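Local coordinates for ABC-type branched-chain amino acid transport systems periplasmic component-like protein (Thermomonospora curvata, PDB 4N03), which probably binds a fatty acid outside the cytoplasmic membrane and delivers it to an ABC transporter, at residues A[365-377]-A[384-398]. Residues are numbered along the deposited sequence; the frame is centred on the assembly and turned at random.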
ATOM      1  N   PRO A 365       3.493 -11.945   6.728  1.00  9.38           N
ATOM      2  CA  PRO A 365       3.214 -11.214   5.478  1.00  9.62           C
ATOM      3  C   PRO A 365       2.984 -12.168   4.308  1.00 10.33           C
ATOM      4  O   PRO A 365       3.539 -13.249   4.230  1.00 10.44           O
ATOM      5  CB  PRO A 365       4.500 -10.419   5.275  1.00 11.48           C
ATOM      6  CG  PRO A 365       5.051 -10.256   6.679  1.00 10.89           C
ATOM      7  CD  PRO A 365       4.790 -11.571   7.295  1.00 10.89           C
ATOM      8  N   ALA A 366       2.172 -11.697   3.353  1.00 10.12           N
ATOM      9  CA  ALA A 366       1.831 -12.424   2.142  1.00  9.92           C
ATOM     10  C   ALA A 366       3.030 -12.674   1.225  1.00  9.66           C
ATOM     11  O   ALA A 366       2.981 -13.602   0.442  1.00 10.26           O
ATOM     12  CB  ALA A 366       0.767 -11.668   1.411  1.00 11.14           C
ATOM     13  N   THR A 367       4.049 -11.855   1.339  1.00  9.41           N
ATOM     14  CA  THR A 367       5.355 -12.031   0.750  1.00  9.18           C
ATOM     15  C   THR A 367       6.373 -11.233   1.583  1.00  8.98           C
ATOM     16  O   THR A 367       5.968 -10.339   2.321  1.00  9.89           O
ATOM     17  CB  THR A 367       5.386 -11.609  -0.730  1.00  9.03           C
ATOM     18  OG1 THR A 367       6.694 -11.755  -1.224  1.00 10.20           O
ATOM     19  CG2 THR A 367       4.948 -10.158  -0.932  1.00 11.59           C
ATOM     20  N   ARG A 368       7.635 -11.536   1.433  1.00  8.88           N
ATOM     21  CA  ARG A 368       8.726 -10.765   2.049  1.00  9.36           C
ATOM     22  C   ARG A 368       9.692 -10.184   1.044  1.00  8.66           C
ATOM     23  O   ARG A 368      10.790  -9.793   1.397  1.00 10.07           O
ATOM     24  CB  ARG A 368       9.460 -11.553   3.156  1.00  9.29           C
ATOM     25  CG  ARG A 368       8.541 -11.964   4.253  1.00  9.27           C
ATOM     26  CD  ARG A 368       9.312 -12.508   5.443  1.00  9.69           C
ATOM     27  NE  ARG A 368       8.396 -13.116   6.371  1.00  9.79           N
ATOM     28  CZ  ARG A 368       8.702 -13.361   7.669  1.00  9.41           C
ATOM     29  NH1 ARG A 368       9.823 -12.902   8.191  1.00 10.14           N
ATOM     30  NH2 ARG A 368       7.811 -13.964   8.379  1.00 11.03           N
ATOM     31  N   LYS A 369       9.242 -10.073  -0.241  1.00  9.41           N
ATOM     32  CA  LYS A 369      10.085  -9.544  -1.290  0.60 10.20           C
ATOM     33  C   LYS A 369       9.789  -8.040  -1.518  1.00  9.65           C
ATOM     34  O   LYS A 369       8.640  -7.638  -1.691  1.00  9.85           O
ATOM     35  CB  LYS A 369       9.845 -10.319  -2.564  0.60 11.01           C
ATOM     36  CG  LYS A 369      10.216 -11.770  -2.430  0.60 13.56           C
ATOM     37  CD  LYS A 369      10.268 -12.551  -3.704  0.60 16.41           C
ATOM     38  CE  LYS A 369      10.524 -14.017  -3.401  0.60 18.28           C
ATOM     39  NZ  LYS A 369       9.365 -14.688  -2.715  0.60 18.30           N
ATOM     40  N   THR A 370      10.851  -7.263  -1.459  1.00  9.35           N
ATOM     41  CA  THR A 370      10.788  -5.815  -1.589  1.00  9.63           C
ATOM     42  C   THR A 370      11.622  -5.372  -2.779  1.00  9.42           C
ATOM     43  O   THR A 370      12.766  -5.783  -2.936  1.00 10.09           O
ATOM     44  CB  THR A 370      11.414  -5.177  -0.316  1.00 10.18           C
ATOM     45  OG1 THR A 370      10.696  -5.628   0.845  1.00 10.15           O
ATOM     46  CG2 THR A 370      11.453  -3.662  -0.364  1.00 10.96           C
ATOM     47  N   TYR A 371      11.024  -4.530  -3.648  1.00  9.09           N
ATOM     48  CA  TYR A 371      11.768  -3.785  -4.675  1.00  9.51           C
ATOM     49  C   TYR A 371      12.373  -2.558  -4.102  1.00  9.31           C
ATOM     50  O   TYR A 371      11.836  -1.995  -3.119  1.00  9.36           O
ATOM     51  CB  TYR A 371      10.823  -3.272  -5.782  1.00  9.73           C
ATOM     52  CG  TYR A 371      10.112  -4.290  -6.617  1.00  9.91           C
ATOM     53  CD1 TYR A 371       8.879  -4.787  -6.245  1.00 10.09           C
ATOM     54  CD2 TYR A 371      10.627  -4.711  -7.855  1.00  9.69           C
ATOM     55  CE1 TYR A 371       8.188  -5.694  -7.020  1.00 11.18           C
ATOM     56  CE2 TYR A 371       9.937  -5.620  -8.636  1.00 11.21           C
ATOM     57  CZ  TYR A 371       8.721  -6.076  -8.244  1.00 11.52           C
ATOM     58  OH  TYR A 371       8.069  -6.980  -9.057  1.00 13.38           O
ATOM     59  N   ILE A 372      13.481  -2.095  -4.669  1.00  9.05           N
ATOM     60  CA  ILE A 372      13.920  -0.713  -4.437  1.00  9.12           C
ATOM     61  C   ILE A 372      13.631   0.023  -5.766  1.00  9.39           C
ATOM     62  O   ILE A 372      14.110  -0.427  -6.820  1.00  9.99           O
ATOM     63  CB  ILE A 372      15.395  -0.588  -4.083  1.00  9.48           C
ATOM     64  CG1 ILE A 372      15.754  -1.452  -2.895  1.00  9.92           C
ATOM     65  CG2 ILE A 372      15.738   0.896  -3.875  1.00 10.86           C
ATOM     66  CD1 ILE A 372      15.058  -1.102  -1.603  1.00 12.13           C
ATOM     67  N   ILE A 373      12.906   1.115  -5.710  1.00  8.83           N
ATOM     68  CA  ILE A 373      12.587   1.927  -6.864  0.70  9.13           C
ATOM     69  C   ILE A 373      13.121   3.327  -6.640  1.00  9.78           C
ATOM     70  O   ILE A 373      13.435   3.728  -5.520  1.00 10.40           O
ATOM     71  CB  ILE A 373      11.071   1.891  -7.228  0.70 11.65           C
ATOM     72  CG1 ILE A 373      10.239   2.687  -6.279  0.70 12.49           C
ATOM     73  CG2 ILE A 373      10.594   0.456  -7.376  0.70 12.55           C
ATOM     74  CD1 ILE A 373       8.804   2.770  -6.677  0.70 13.18           C
ATOM     75  N   LYS A 374      13.184   4.122  -7.705  1.00  9.95           N
ATOM     76  CA  LYS A 374      13.484   5.544  -7.564  1.00  9.95           C
ATOM     77  C   LYS A 374      12.561   6.336  -8.489  1.00  9.60           C
ATOM     78  O   LYS A 374      12.167   5.866  -9.596  1.00 10.58           O
ATOM     79  CB  LYS A 374      14.923   5.877  -7.875  1.00 10.62           C
ATOM     80  CG  LYS A 374      15.288   5.605  -9.331  1.00 11.38           C
ATOM     81  CD  LYS A 374      16.727   5.929  -9.663  1.00 12.54           C
ATOM     82  CE  LYS A 374      17.054   7.418  -9.644  1.00 13.63           C
ATOM     83  NZ  LYS A 374      16.315   8.218 -10.683  1.00 13.98           N
ATOM     84  N   PRO A 375      12.257   7.569  -8.107  1.00 10.05           N
ATOM     85  CA  PRO A 375      11.613   8.505  -9.022  1.00 10.64           C
ATOM     86  C   PRO A 375      12.404   8.707 -10.308  1.00 10.68           C
ATOM     87  O   PRO A 375      13.632   8.759 -10.278  1.00 11.25           O
ATOM     88  CB  PRO A 375      11.544   9.780  -8.221  1.00 10.28           C
ATOM     89  CG  PRO A 375      11.541   9.342  -6.814  1.00 10.39           C
ATOM     90  CD  PRO A 375      12.483   8.177  -6.784  1.00 11.44           C
ATOM     91  N   ASP A 376      11.689   8.841 -11.436  1.00 10.63           N
ATOM     92  CA  ASP A 376      12.288   9.067 -12.774  0.70 12.48           C
ATOM     93  C   ASP A 376      11.260   9.692 -13.651  1.00 13.40           C
ATOM     94  O   ASP A 376      10.233   9.102 -13.868  1.00 15.01           O
ATOM     95  CB  ASP A 376      12.728   7.735 -13.340  0.70 13.07           C
ATOM     96  CG  ASP A 376      13.593   7.855 -14.593  0.70 14.57           C
ATOM     97  OD1 ASP A 376      13.622   8.930 -15.252  0.70 18.13           O
ATOM     98  OD2 ASP A 376      14.246   6.849 -14.917  0.70 15.43           O
ATOM     99  N   GLU A 377      11.520  10.894 -14.095  1.00 14.85           N
ATOM    100  CA  GLU A 377      10.549  11.580 -14.919  0.60 17.41           C
ATOM    101  C   GLU A 377      10.405  10.963 -16.318  1.00 17.51           C
ATOM    102  O   GLU A 377       9.394  11.156 -16.982  1.00 23.98           O
ATOM    103  CB  GLU A 377      10.914  13.059 -14.993  0.60 20.53           C
ATOM    104  CG  GLU A 377      12.106  13.398 -15.877  0.60 23.69           C
ATOM    105  CD  GLU A 377      13.494  13.166 -15.256  0.60 26.30           C
ATOM    106  OE1 GLU A 377      13.710  12.413 -14.234  0.60 21.88           O
ATOM    107  OE2 GLU A 377      14.407  13.800 -15.833  0.60 28.73           O
ATOM    108  N   VAL A 384      11.295   3.947 -11.603  1.00 11.57           N
ATOM    109  CA  VAL A 384      11.950   2.785 -12.222  0.70 10.68           C
ATOM    110  C   VAL A 384      12.506   1.889 -11.127  1.00  9.91           C
ATOM    111  O   VAL A 384      12.885   2.340 -10.038  1.00 10.45           O
ATOM    112  CB  VAL A 384      13.112   3.147 -13.195  0.70 12.37           C
ATOM    113  CG1 VAL A 384      12.641   3.868 -14.438  0.70 12.67           C
ATOM    114  CG2 VAL A 384      14.203   3.964 -12.567  0.70 12.91           C
ATOM    115  N   ILE A 385      12.603   0.613 -11.444  1.00 10.41           N
ATOM    116  CA  ILE A 385      13.247  -0.353 -10.544  1.00 10.54           C
ATOM    117  C   ILE A 385      14.739  -0.100 -10.486  1.00 11.23           C
ATOM    118  O   ILE A 385      15.418  -0.003 -11.518  1.00 13.83           O
ATOM    119  CB  ILE A 385      12.946  -1.777 -11.048  1.00 11.84           C
ATOM    120  CG1 ILE A 385      11.476  -2.082 -10.860  1.00 13.04           C
ATOM    121  CG2 ILE A 385      13.807  -2.799 -10.308  1.00 12.98           C
ATOM    122  CD1 ILE A 385      10.993  -3.352 -11.558  1.00 14.43           C
ATOM    123  N   VAL A 386      15.264  -0.004  -9.269  1.00 10.74           N
ATOM    124  CA  VAL A 386      16.697   0.033  -9.022  1.00 11.12           C
ATOM    125  C   VAL A 386      17.158  -1.362  -8.618  1.00 11.80           C
ATOM    126  O   VAL A 386      18.178  -1.833  -9.104  1.00 14.75           O
ATOM    127  CB  VAL A 386      17.037   1.078  -7.923  1.00 11.47           C
ATOM    128  CG1 VAL A 386      18.518   1.085  -7.593  1.00 13.61           C
ATOM    129  CG2 VAL A 386      16.641   2.447  -8.466  1.00 13.48           C
ATOM    130  N   GLU A 387      16.401  -2.019  -7.738  1.00 11.43           N
ATOM    131  CA  GLU A 387      16.707  -3.390  -7.326  1.00 11.14           C
ATOM    132  C   GLU A 387      15.479  -4.202  -7.480  1.00 11.30           C
ATOM    133  O   GLU A 387      14.420  -3.875  -6.944  1.00 11.50           O
ATOM    134  CB  GLU A 387      17.178  -3.418  -5.874  1.00 12.71           C
ATOM    135  CG  GLU A 387      17.843  -4.698  -5.439  1.00 14.81           C
ATOM    136  CD  GLU A 387      19.181  -4.896  -6.099  1.00 21.00           C
ATOM    137  OE1 GLU A 387      19.959  -3.925  -6.200  1.00 22.13           O
ATOM    138  OE2 GLU A 387      19.472  -6.037  -6.449  1.00 37.72           O
ATOM    139  N   GLN A 388      15.595  -5.293  -8.239  1.00 12.23           N
ATOM    140  CA  GLN A 388      14.477  -6.214  -8.407  0.60 12.90           C
ATOM    141  C   GLN A 388      14.092  -6.795  -7.043  1.00 12.85           C
ATOM    142  O   GLN A 388      14.900  -6.887  -6.117  1.00 13.29           O
ATOM    143  CB  GLN A 388      14.848  -7.385  -9.331  0.60 14.28           C
ATOM    144  CG  GLN A 388      15.005  -6.993 -10.799  0.60 15.28           C
ATOM    145  CD  GLN A 388      13.711  -6.514 -11.464  0.60 16.34           C
ATOM    146  OE1 GLN A 388      12.593  -6.813 -11.038  0.60 23.71           O
ATOM    147  NE2 GLN A 388      13.862  -5.811 -12.546  0.60 22.11           N
ATOM    148  N   ALA A 389      12.834  -7.177  -6.911  1.00 12.15           N
ATOM    149  CA  ALA A 389      12.323  -7.632  -5.613  1.00 11.78           C
ATOM    150  C   ALA A 389      13.164  -8.730  -5.014  1.00 11.37           C
ATOM    151  O   ALA A 389      13.506  -9.694  -5.682  1.00 13.50           O
ATOM    152  CB  ALA A 389      10.895  -8.074  -5.720  1.00 13.32           C
ATOM    153  N   PHE A 390      13.498  -8.580  -3.743  1.00 10.73           N
ATOM    154  CA  PHE A 390      14.342  -9.522  -3.032  1.00 10.53           C
ATOM    155  C   PHE A 390      13.885  -9.669  -1.590  1.00 10.23           C
ATOM    156  O   PHE A 390      13.332  -8.770  -1.006  1.00 10.39           O
ATOM    157  CB  PHE A 390      15.817  -9.107  -3.085  1.00 11.46           C
ATOM    158  CG  PHE A 390      16.123  -7.859  -2.291  1.00 11.65           C
ATOM    159  CD1 PHE A 390      15.865  -6.619  -2.822  1.00 12.27           C
ATOM    160  CD2 PHE A 390      16.587  -7.921  -0.963  1.00 12.38           C
ATOM    161  CE1 PHE A 390      16.076  -5.474  -2.087  1.00 12.07           C
ATOM    162  CE2 PHE A 390      16.788  -6.752  -0.221  1.00 12.90           C
ATOM    163  CZ  PHE A 390      16.495  -5.542  -0.795  1.00 12.23           C
ATOM    164  N   GLU A 391      14.195 -10.828  -1.037  1.00 11.50           N
ATOM    165  CA  GLU A 391      14.027 -11.118   0.376  1.00 10.48           C
ATOM    166  C   GLU A 391      15.370 -11.350   0.999  1.00 11.88           C
ATOM    167  O   GLU A 391      16.014 -12.356   0.714  1.00 12.80           O
ATOM    168  CB  GLU A 391      13.127 -12.324   0.527  1.00 11.44           C
ATOM    169  CG  GLU A 391      12.941 -12.757   1.977  1.00 12.35           C
ATOM    170  CD  GLU A 391      12.017 -13.939   2.135  1.00 14.37           C
ATOM    171  OE1 GLU A 391      11.477 -14.480   1.130  1.00 18.65           O
ATOM    172  OE2 GLU A 391      11.766 -14.244   3.316  1.00 15.29           O
ATOM    173  N   SER A 392      15.847 -10.401   1.763  1.00 10.44           N
ATOM    174  CA  SER A 392      17.070 -10.630   2.537  1.00 11.20           C
ATOM    175  C   SER A 392      16.918 -11.738   3.555  1.00 10.42           C
ATOM    176  O   SER A 392      15.843 -11.983   4.032  1.00 10.20           O
ATOM    177  CB  SER A 392      17.524  -9.358   3.234  1.00 11.63           C
ATOM    178  OG  SER A 392      16.643  -8.915   4.235  1.00 11.66           O
ATOM    179  N   GLU A 393      18.013 -12.406   3.859  1.00 11.93           N
ATOM    180  CA  GLU A 393      18.034 -13.349   4.999  0.60 11.72           C
ATOM    181  C   GLU A 393      17.596 -12.688   6.278  1.00 11.08           C
ATOM    182  O   GLU A 393      16.884 -13.274   7.087  1.00 11.29           O
ATOM    183  CB  GLU A 393      19.391 -14.002   5.150  0.60 15.50           C
ATOM    184  CG  GLU A 393      19.737 -14.956   4.029  0.60 18.67           C
ATOM    185  CD  GLU A 393      18.743 -16.087   3.826  0.60 18.86           C
ATOM    186  OE1 GLU A 393      18.468 -16.856   4.782  0.60 23.27           O
ATOM    187  OE2 GLU A 393      18.219 -16.225   2.690  0.60 25.09           O
ATOM    188  N   LEU A 394      18.005 -11.449   6.447  1.00 11.92           N
ATOM    189  CA  LEU A 394      17.658 -10.680   7.574  1.00 11.96           C
ATOM    190  C   LEU A 394      16.138 -10.588   7.725  1.00 10.74           C
ATOM    191  O   LEU A 394      15.572 -10.778   8.804  1.00 11.24           O
ATOM    192  CB  LEU A 394      18.326  -9.320   7.396  1.00 13.83           C
ATOM    193  CG  LEU A 394      18.278  -8.378   8.567  1.00 13.27           C
ATOM    194  CD1 LEU A 394      18.983  -8.914   9.787  1.00 14.37           C
ATOM    195  CD2 LEU A 394      18.892  -7.023   8.195  1.00 14.77           C
ATOM    196  N   ALA A 395      15.451 -10.250   6.614  1.00 10.33           N
ATOM    197  CA  ALA A 395      14.010 -10.192   6.641  1.00  9.46           C
ATOM    198  C   ALA A 395      13.338 -11.560   6.759  1.00 10.09           C
ATOM    199  O   ALA A 395      12.288 -11.684   7.352  1.00 10.30           O
ATOM    200  CB  ALA A 395      13.475  -9.489   5.413  1.00  9.57           C
ATOM    201  N   LYS A 396      13.951 -12.575   6.164  1.00  9.42           N
ATOM    202  CA  LYS A 396      13.397 -13.910   6.191  1.00 10.88           C
ATOM    203  C   LYS A 396      13.319 -14.449   7.632  1.00 10.34           C
ATOM    204  O   LYS A 396      12.380 -15.126   7.949  1.00 12.40           O
ATOM    205  CB  LYS A 396      14.301 -14.849   5.417  1.00 12.14           C
ATOM    206  CG  LYS A 396      13.801 -16.285   5.258  1.00 13.69           C
ATOM    207  CD  LYS A 396      14.756 -16.992   4.272  1.00 18.59           C
ATOM    208  CE  LYS A 396      14.361 -18.364   3.849  1.00 23.99           C
ATOM    209  NZ  LYS A 396      15.509 -18.952   3.113  1.00 27.59           N
ATOM    210  N   ASN A 397      14.305 -14.139   8.484  1.00 10.16           N
ATOM    211  CA  ASN A 397      14.392 -14.692   9.811  1.00 10.74           C
ATOM    212  C   ASN A 397      13.727 -13.819  10.861  1.00 11.34           C
ATOM    213  O   ASN A 397      13.562 -14.251  11.995  1.00 11.78           O
ATOM    214  CB  ASN A 397      15.850 -15.018  10.183  1.00 12.20           C
ATOM    215  CG  ASN A 397      16.472 -16.042   9.250  1.00 12.46           C
ATOM    216  OD1 ASN A 397      15.778 -16.858   8.653  1.00 16.02           O
ATOM    217  ND2 ASN A 397      17.749 -16.003   9.135  1.00 13.24           N
ATOM    218  N   TYR A 398      13.384 -12.589  10.502  1.00 10.95           N
ATOM    219  CA  TYR A 398      12.737 -11.644  11.381  1.00  9.96           C
ATOM    220  C   TYR A 398      11.381 -12.166  11.786  1.00  9.88           C
ATOM    221  O   TYR A 398      10.644 -12.764  11.013  1.00 10.76           O
ATOM    222  CB  TYR A 398      12.533 -10.351  10.582  1.00  9.59           C
ATOM    223  CG  TYR A 398      11.681  -9.289  11.262  1.00  9.69           C
ATOM    224  CD1 TYR A 398      12.068  -8.624  12.425  1.00 10.46           C
ATOM    225  CD2 TYR A 398      10.464  -8.934  10.723  1.00  9.07           C
ATOM    226  CE1 TYR A 398      11.299  -7.656  12.982  1.00  9.45           C
ATOM    227  CE2 TYR A 398       9.700  -7.959  11.258  1.00  9.19           C
ATOM    228  CZ  TYR A 398      10.095  -7.297  12.393  1.00  9.60           C
ATOM    229  OH  TYR A 398       9.354  -6.335  12.976  1.00  9.92           O
TER
HETATM  230  O   HOH W   1       8.830 -14.017   0.316  1.00 15.91           O
HETATM  231  O   HOH W   2       9.262 -15.090  10.720  1.00 17.45           O
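R368 reaches the last turn of helix 393-397, where its NH1 donates to A395 O (2.9 Å) and to the O of Y398 just after the helix (2.9 Å), which a water also bonds. Both carbonyls lie at the edge of the guanidinium, close to its plane. The chain, extended from CG to NE, spans this gap, and a cationic group with several N-H donors suits the carbonyls that point out of a helix's C-terminal end. On the way, R368 CB packs 3.5 Å from E391 OE2, and a water joins R368 N to E391 OE1. Beyond R368, strands 370-375 and 383-390 form an antiparallel beta hairpin at one border of the mixed sheet in a periplasmic-binding-protein fold. A classic beta bulge interrupts the pairing: I372 O accepts from both V386 N (2.7 Å) and E387 N (2.9 Å). Branched I372 lays CG1 against E387 CB. The same I372 CG1 meets the edge of the F390 ring at CE1 (4.1 Å). V384, beta-branched as suits a strand, lies in the conformer given alongside the aliphatic part of K374. Elsewhere, A389 is small enough for CB to sit 3.7 Å from the Y371 ring centroid, a CH-pi contact over the face, while Y371 OH bonds to G354 O.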